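Local coordinates for SVS_variant_AS1 (PDB 6TJA), which probably catalyses the metal-dependent cyclisation of geranylgeranyl diphosphate to the diterpene spiroviolene, as an engineered ancestral form of a class I terpene cyclase, at residues L17-H22 and N305-L310; S39-S44 and V80-A85. All coordinates share one frame; numbering follows the deposited sequence.

In the fold
Both contacts pin N-terminal loops to helices of an all-helical class I terpene synthase fold. Contact 1 fastens the loop before helix 25-38 to the end of helix 289-309. Contact 2 packs the loop after helix 25-38 on helix 70-91. Their centres lie about 23 Å apart, 14 Å (contact 1) and 17 Å (contact 2) from the centre of the chain. The helical segments still meet: W308 CH2 of contact 1 packs 4.0 Å from F84 CZ of contact 2. Helix 70-91 carries the aspartate-rich sequence just past A85, which in this family binds magnesium. N305 makes a weak hydrogen bond with N228, in a sequence resembling the second metal-binding motif.

Contact 1. Residues L17-H22 and N305-L310; sequences LESAIH and NAEWGL
S19 and E307 are the residues that touch, with CA atoms 8.0 Å apart. Segment 17-22 is an irregular loop, and E307 lies in the last turns of helix 289-309. Both side chains start toward the opposite segment, and together they bridge the space between the backbones. The contact is small, burying 70 Å² in all.

S19 OG donates a hydrogen bond to E307 OE1 over 2.9 Å. It comes in from above the carboxylate, 39° out of its plane. The hydroxyl also stands 3.2 Å from E307 OE2, so it lies beyond the two oxygens, between them but tilted off their plane, and nearer OE1. S19 CB follows it in and lies 3.3 Å from E307 OE1. On the helix side, CG of E307 is anti to the backbone N (chi1 -162°) and the chain runs on extended, which carries the acid group out to the loop.

The main charge partner of E307 lies outside the two segments: it is R303, one turn back on the same helix. R303 NE forms a salt bridge with E307 OE1, the oxygen that also takes the S19 bond. R62 and R311 are only long, weak ion partners of OE2. L330 and W332 pack against the E307 side chain. Next to S19, E18 reinforces the attachment through R299 and H300 of helix 289-309.

With an alanine here in place of E307, R303 would probably lose its carboxylate mate, and S19 OG this acceptor.

E307 thus links the N-terminal loop to the last turns of the helix, shortly before residues 312-326, which are not modelled. A buried acid among arginines is likely to stay ionised. The serine adds a neutral hydrogen bond to the oxygen that R303 already pairs with.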
ATOM      1  N   LEU A  17     -26.735   0.059 -14.900  1.00 31.80           N
ATOM      2  CA  LEU A  17     -26.159  -1.105 -14.310  1.00 30.91           C
ATOM      3  C   LEU A  17     -27.162  -1.798 -13.390  1.00 31.76           C
ATOM      4  O   LEU A  17     -28.117  -1.235 -12.968  1.00 33.90           O
ATOM      5  CB  LEU A  17     -24.908  -0.714 -13.544  1.00 33.05           C
ATOM      6  CG  LEU A  17     -23.506  -0.737 -14.138  1.00 39.59           C
ATOM      7  CD1 LEU A  17     -23.450  -0.306 -15.561  1.00 37.86           C
ATOM      8  CD2 LEU A  17     -22.544   0.103 -13.358  1.00 45.55           C
ATOM      9  N   GLU A  18     -26.899  -3.038 -13.088  1.00 31.99           N
ATOM     10  CA  GLU A  18     -27.742  -3.857 -12.256  1.00 31.67           C
ATOM     11  C   GLU A  18     -27.893  -3.389 -10.818  1.00 30.92           C
ATOM     12  O   GLU A  18     -26.963  -3.331 -10.083  1.00 34.41           O
ATOM     13  CB  GLU A  18     -27.221  -5.287 -12.269  1.00 31.60           C
ATOM     14  CG  GLU A  18     -27.086  -5.914 -13.625  1.00 33.56           C
ATOM     15  CD  GLU A  18     -25.946  -5.379 -14.443  1.00 35.16           C
ATOM     16  OE1 GLU A  18     -24.850  -5.265 -13.965  1.00 33.78           O
ATOM     17  OE2 GLU A  18     -26.164  -5.091 -15.595  1.00 37.69           O
ATOM     18  N   SER A  19     -29.097  -3.051 -10.444  1.00 27.83           N
ATOM     19  CA  SER A  19     -29.397  -2.626  -9.061  1.00 29.08           C
ATOM     20  C   SER A  19     -29.955  -3.832  -8.312  1.00 27.24           C
ATOM     21  O   SER A  19     -30.976  -4.353  -8.736  1.00 31.10           O
ATOM     22  CB  SER A  19     -30.334  -1.468  -9.037  1.00 26.84           C
ATOM     23  OG  SER A  19     -30.725  -1.239  -7.701  1.00 29.81           O
ATOM     24  N   ALA A  20     -29.313  -4.271  -7.238  1.00 26.89           N
ATOM     25  CA  ALA A  20     -29.842  -5.382  -6.418  1.00 27.12           C
ATOM     26  C   ALA A  20     -29.327  -5.246  -4.996  1.00 28.39           C
ATOM     27  O   ALA A  20     -28.233  -4.654  -4.797  1.00 28.58           O
ATOM     28  CB  ALA A  20     -29.444  -6.726  -7.015  1.00 28.84           C
ATOM     29  N   ILE A  21     -30.061  -5.835  -4.058  1.00 28.92           N
ATOM     30  CA  ILE A  21     -29.720  -5.771  -2.616  1.00 29.34           C
ATOM     31  C   ILE A  21     -29.902  -7.145  -1.974  1.00 31.75           C
ATOM     32  O   ILE A  21     -30.823  -7.885  -2.370  1.00 30.03           O
ATOM     33  CB  ILE A  21     -30.529  -4.655  -1.956  1.00 31.93           C
ATOM     34  CG1 ILE A  21     -30.010  -4.391  -0.537  1.00 31.74           C
ATOM     35  CG2 ILE A  21     -32.037  -4.904  -2.052  1.00 30.96           C
ATOM     36  CD1 ILE A  21     -30.262  -2.971  -0.075  1.00 33.55           C
ATOM     37  N   HIS A  22     -29.010  -7.479  -1.041  1.00 30.01           N
ATOM     38  CA  HIS A  22     -29.009  -8.803  -0.382  1.00 29.19           C
ATOM     39  C   HIS A  22     -30.372  -9.047   0.272  1.00 30.78           C
ATOM     40  O   HIS A  22     -30.886  -8.190   0.983  1.00 28.56           O
ATOM     41  CB  HIS A  22     -27.858  -8.891   0.605  1.00 26.99           C
ATOM     42  CG  HIS A  22     -27.533 -10.293   0.970  1.00 25.99           C
ATOM     43  ND1 HIS A  22     -28.349 -11.027   1.780  1.00 25.02           N
ATOM     44  CD2 HIS A  22     -26.503 -11.098   0.625  1.00 28.33           C
ATOM     45  CE1 HIS A  22     -27.834 -12.228   1.952  1.00 29.82           C
ATOM     46  NE2 HIS A  22     -26.713 -12.320   1.211  1.00 28.97           N
ATOM     47  N   ASN A 305     -23.454   2.250  -4.995  1.00 30.14           N
ATOM     48  CA  ASN A 305     -22.899   3.545  -4.541  1.00 27.67           C
ATOM     49  C   ASN A 305     -23.794   4.700  -4.999  1.00 28.18           C
ATOM     50  O   ASN A 305     -24.164   5.558  -4.153  1.00 28.78           O
ATOM     51  CB  ASN A 305     -21.495   3.762  -5.067  1.00 28.54           C
ATOM     52  CG  ASN A 305     -20.945   5.077  -4.581  1.00 26.89           C
ATOM     53  OD1 ASN A 305     -20.555   5.169  -3.423  1.00 25.57           O
ATOM     54  ND2 ASN A 305     -20.945   6.074  -5.450  1.00 25.00           N
ATOM     55  N   ALA A 306     -24.141   4.764  -6.276  1.00 28.36           N
ATOM     56  CA  ALA A 306     -24.963   5.882  -6.810  1.00 31.29           C
ATOM     57  C   ALA A 306     -26.350   5.881  -6.147  1.00 32.37           C
ATOM     58  O   ALA A 306     -26.827   6.950  -5.714  1.00 38.26           O
ATOM     59  CB  ALA A 306     -25.056   5.790  -8.306  1.00 29.25           C
ATOM     60  N   GLU A 307     -26.958   4.706  -6.025  1.00 32.50           N
ATOM     61  CA  GLU A 307     -28.375   4.545  -5.598  1.00 36.05           C
ATOM     62  C   GLU A 307     -28.446   4.830  -4.096  1.00 33.92           C
ATOM     63  O   GLU A 307     -29.284   5.636  -3.688  1.00 34.93           O
ATOM     64  CB  GLU A 307     -28.913   3.145  -5.959  1.00 36.00           C
ATOM     65  CG  GLU A 307     -30.419   3.067  -5.946  1.00 37.30           C
ATOM     66  CD  GLU A 307     -31.058   1.868  -6.628  1.00 41.80           C
ATOM     67  OE1 GLU A 307     -30.749   1.616  -7.821  1.00 44.69           O
ATOM     68  OE2 GLU A 307     -31.895   1.204  -5.975  1.00 44.25           O
ATOM     69  N   TRP A 308     -27.587   4.203  -3.298  1.00 36.16           N
ATOM     70  CA  TRP A 308     -27.514   4.461  -1.831  1.00 39.85           C
ATOM     71  C   TRP A 308     -27.360   5.973  -1.594  1.00 38.34           C
ATOM     72  O   TRP A 308     -28.055   6.490  -0.710  1.00 37.94           O
ATOM     73  CB  TRP A 308     -26.395   3.642  -1.168  1.00 40.35           C
ATOM     74  CG  TRP A 308     -26.026   4.091   0.209  1.00 38.30           C
ATOM     75  CD1 TRP A 308     -26.460   3.580   1.394  1.00 37.26           C
ATOM     76  CD2 TRP A 308     -25.128   5.161   0.533  1.00 36.86           C
ATOM     77  NE1 TRP A 308     -25.887   4.259   2.432  1.00 33.15           N
ATOM     78  CE2 TRP A 308     -25.053   5.224   1.937  1.00 37.31           C
ATOM     79  CE3 TRP A 308     -24.364   6.053  -0.226  1.00 40.43           C
ATOM     80  CZ2 TRP A 308     -24.258   6.168   2.599  1.00 41.03           C
ATOM     81  CZ3 TRP A 308     -23.568   6.976   0.427  1.00 44.38           C
ATOM     82  CH2 TRP A 308     -23.533   7.045   1.823  1.00 40.24           C
ATOM     83  N   GLY A 309     -26.517   6.646  -2.385  1.00 38.60           N
ATOM     84  CA  GLY A 309     -26.368   8.116  -2.416  1.00 41.09           C
ATOM     85  C   GLY A 309     -27.695   8.865  -2.514  1.00 44.21           C
ATOM     86  O   GLY A 309     -27.898   9.794  -1.720  1.00 47.37           O
ATOM     87  N   LEU A 310     -28.587   8.483  -3.433  1.00 45.63           N
ATOM     88  CA  LEU A 310     -29.881   9.191  -3.652  1.00 48.70           C
ATOM     89  C   LEU A 310     -30.963   8.816  -2.609  1.00 54.25           C
ATOM     90  O   LEU A 310     -32.060   9.386  -2.722  1.00 63.65           O
ATOM     91  CB  LEU A 310     -30.370   8.874  -5.064  1.00 45.95           C
ATOM     92  CG  LEU A 310     -29.451   9.272  -6.218  1.00 44.31           C
ATOM     93  CD1 LEU A 310     -29.901   8.578  -7.489  1.00 42.62           C
ATOM     94  CD2 LEU A 310     -29.411  10.780  -6.413  1.00 43.47           C
TER

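Contact 2. Residues S39-S44 and V80-A85; sequences SGMCAS and VYWLFA
M41 reaches from the loop to helix 70-91 and lays its sulfur beside W82 and its end against A85. The side chains of M41 and W82 cross obliquely. M41 SD is 3.8 Å from W82 CD1, on the pyrrole side of the indole, and 3.9 Å from W82 CA. It therefore sits near the root of the tryptophan. SD is 4.7 Å from the centroid of the five-membered ring and 60° off its normal. This is an oblique Met-aromatic contact. CG of M41 is anti to the backbone N (chi1 -176°), and the chain stays extended as far as SD. It then bends at chi3 (74°), so the A85 methyl meets both the sulfur and the methyl: A85 CB is 4.1 Å from M41 CE and 4.2 Å from M41 SD.

This is a buried contact of the helical bundle of the class I terpene synthase fold. M41 lies in the link between helices 25-38 and 45-52 and plugs this link onto helix 70-91. W35 of the first helix and V51 of the second pack on the same methionine.

W82 has partners beyond the loop. Its NE1 donates to F126 O, and its ring stacks on F86. The backbone of the loop is tied as well, since M41 O accepts a hydrogen bond from R125 NE.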
ATOM      1  N   SER A  39     -18.733  -1.612  20.050  1.00 55.65           N
ATOM      2  CA  SER A  39     -17.413  -1.569  19.355  1.00 52.02           C
ATOM      3  C   SER A  39     -16.397  -0.756  20.165  1.00 54.49           C
ATOM      4  O   SER A  39     -15.171  -1.057  20.036  1.00 49.49           O
ATOM      5  CB  SER A  39     -17.519  -1.008  17.968  1.00 45.27           C
ATOM      6  OG  SER A  39     -17.807   0.382  18.001  1.00 41.49           O
ATOM      7  N   GLY A  40     -16.881   0.250  20.911  1.00 48.36           N
ATOM      8  CA  GLY A  40     -16.041   1.276  21.557  1.00 45.89           C
ATOM      9  C   GLY A  40     -15.621   2.325  20.549  1.00 45.52           C
ATOM     10  O   GLY A  40     -14.895   3.241  20.906  1.00 43.65           O
ATOM     11  N   MET A  41     -16.065   2.191  19.302  1.00 49.14           N
ATOM     12  CA  MET A  41     -15.690   3.088  18.182  1.00 48.50           C
ATOM     13  C   MET A  41     -16.304   4.473  18.408  1.00 48.35           C
ATOM     14  O   MET A  41     -15.755   5.472  17.915  1.00 46.95           O
ATOM     15  CB  MET A  41     -16.212   2.472  16.883  1.00 51.96           C
ATOM     16  CG  MET A  41     -15.830   3.211  15.629  1.00 52.92           C
ATOM     17  SD  MET A  41     -16.322   2.218  14.211  1.00 46.53           S
ATOM     18  CE  MET A  41     -18.100   2.437  14.201  1.00 50.39           C
ATOM     19  N   CYS A  42     -17.422   4.532  19.127  1.00 53.90           N
ATOM     20  CA  CYS A  42     -18.220   5.768  19.330  1.00 57.63           C
ATOM     21  C   CYS A  42     -18.079   6.259  20.783  1.00 64.29           C
ATOM     22  O   CYS A  42     -18.318   5.450  21.731  1.00 52.92           O
ATOM     23  CB  CYS A  42     -19.667   5.498  18.936  1.00 60.26           C
ATOM     24  SG  CYS A  42     -19.841   5.070  17.182  1.00 60.57           S
ATOM     25  N   ALA A  43     -17.699   7.538  20.934  1.00 71.71           N
ATOM     26  CA  ALA A  43     -17.496   8.258  22.216  1.00 74.31           C
ATOM     27  C   ALA A  43     -18.843   8.606  22.880  1.00 75.91           C
ATOM     28  O   ALA A  43     -18.931   8.459  24.120  1.00 77.32           O
ATOM     29  CB  ALA A  43     -16.668   9.496  21.971  1.00 73.21           C
ATOM     30  N   SER A  44     -19.843   9.045  22.096  1.00 70.79           N
ATOM     31  CA  SER A  44     -21.168   9.538  22.573  1.00 67.62           C
ATOM     32  C   SER A  44     -22.331   8.879  21.804  1.00 67.66           C
ATOM     33  O   SER A  44     -22.090   8.282  20.743  1.00 69.79           O
ATOM     34  CB  SER A  44     -21.226  11.045  22.479  1.00 65.19           C
ATOM     35  OG  SER A  44     -21.726  11.474  21.219  1.00 66.54           O
ATOM     36  N   VAL A  80     -17.383  -0.879   6.376  1.00 30.04           N
ATOM     37  CA  VAL A  80     -17.952   0.326   5.698  1.00 29.07           C
ATOM     38  C   VAL A  80     -18.396   1.325   6.774  1.00 29.79           C
ATOM     39  O   VAL A  80     -18.168   2.551   6.543  1.00 25.65           O
ATOM     40  CB  VAL A  80     -19.087   0.022   4.713  1.00 28.15           C
ATOM     41  CG1 VAL A  80     -19.710   1.323   4.193  1.00 28.92           C
ATOM     42  CG2 VAL A  80     -18.598  -0.841   3.563  1.00 27.95           C
ATOM     43  N   TYR A  81     -18.972   0.847   7.893  1.00 25.20           N
ATOM     44  CA  TYR A  81     -19.329   1.718   9.053  1.00 27.15           C
ATOM     45  C   TYR A  81     -18.048   2.390   9.577  1.00 27.87           C
ATOM     46  O   TYR A  81     -17.982   3.646   9.758  1.00 28.98           O
ATOM     47  CB  TYR A  81     -20.040   0.934  10.161  1.00 26.35           C
ATOM     48  CG  TYR A  81     -21.486   0.609   9.878  1.00 28.83           C
ATOM     49  CD1 TYR A  81     -22.462   1.583   9.946  1.00 31.26           C
ATOM     50  CD2 TYR A  81     -21.883  -0.669   9.533  1.00 30.98           C
ATOM     51  CE1 TYR A  81     -23.797   1.296   9.679  1.00 34.58           C
ATOM     52  CE2 TYR A  81     -23.211  -0.979   9.297  1.00 33.74           C
ATOM     53  CZ  TYR A  81     -24.169   0.011   9.359  1.00 30.94           C
ATOM     54  OH  TYR A  81     -25.452  -0.278   9.076  1.00 33.67           O
ATOM     55  N   TRP A  82     -17.060   1.553   9.858  1.00 25.46           N
ATOM     56  CA  TRP A  82     -15.739   1.960  10.381  1.00 27.54           C
ATOM     57  C   TRP A  82     -15.168   3.055   9.499  1.00 28.05           C
ATOM     58  O   TRP A  82     -14.728   4.046  10.038  1.00 29.91           O
ATOM     59  CB  TRP A  82     -14.784   0.776  10.427  1.00 27.34           C
ATOM     60  CG  TRP A  82     -13.507   1.138  11.100  1.00 28.09           C
ATOM     61  CD1 TRP A  82     -13.216   1.078  12.434  1.00 28.71           C
ATOM     62  CD2 TRP A  82     -12.344   1.655  10.453  1.00 27.84           C
ATOM     63  NE1 TRP A  82     -11.931   1.481  12.652  1.00 26.71           N
ATOM     64  CE2 TRP A  82     -11.383   1.870  11.457  1.00 28.13           C
ATOM     65  CE3 TRP A  82     -12.021   1.943   9.126  1.00 27.34           C
ATOM     66  CZ2 TRP A  82     -10.117   2.361  11.158  1.00 28.12           C
ATOM     67  CZ3 TRP A  82     -10.781   2.461   8.844  1.00 27.45           C
ATOM     68  CH2 TRP A  82      -9.839   2.654   9.844  1.00 27.12           C
ATOM     69  N   LEU A  83     -15.177   2.843   8.188  1.00 30.98           N
ATOM     70  CA  LEU A  83     -14.603   3.776   7.203  1.00 33.12           C
ATOM     71  C   LEU A  83     -15.324   5.112   7.309  1.00 33.94           C
ATOM     72  O   LEU A  83     -14.626   6.130   7.381  1.00 34.22           O
ATOM     73  CB  LEU A  83     -14.713   3.197   5.792  1.00 38.28           C
ATOM     74  CG  LEU A  83     -14.244   4.111   4.656  1.00 38.11           C
ATOM     75  CD1 LEU A  83     -12.734   4.075   4.507  1.00 36.48           C
ATOM     76  CD2 LEU A  83     -14.923   3.685   3.370  1.00 41.71           C
ATOM     77  N   PHE A  84     -16.653   5.135   7.306  1.00 35.30           N
ATOM     78  CA  PHE A  84     -17.402   6.419   7.384  1.00 39.49           C
ATOM     79  C   PHE A  84     -17.029   7.125   8.694  1.00 36.25           C
ATOM     80  O   PHE A  84     -16.754   8.329   8.696  1.00 30.27           O
ATOM     81  CB  PHE A  84     -18.913   6.223   7.221  1.00 43.85           C
ATOM     82  CG  PHE A  84     -19.355   5.926   5.811  1.00 50.99           C
ATOM     83  CD1 PHE A  84     -18.776   6.572   4.725  1.00 57.93           C
ATOM     84  CD2 PHE A  84     -20.349   4.992   5.567  1.00 52.46           C
ATOM     85  CE1 PHE A  84     -19.187   6.286   3.432  1.00 63.27           C
ATOM     86  CE2 PHE A  84     -20.774   4.720   4.272  1.00 52.00           C
ATOM     87  CZ  PHE A  84     -20.193   5.369   3.209  1.00 61.09           C
ATOM     88  N   ALA A  85     -16.965   6.366   9.781  1.00 34.78           N
ATOM     89  CA  ALA A  85     -16.685   6.888  11.131  1.00 33.55           C
ATOM     90  C   ALA A  85     -15.240   7.430  11.184  1.00 36.86           C
ATOM     91  O   ALA A  85     -15.025   8.571  11.666  1.00 36.47           O
ATOM     92  CB  ALA A  85     -16.938   5.799  12.131  1.00 32.86           C
TER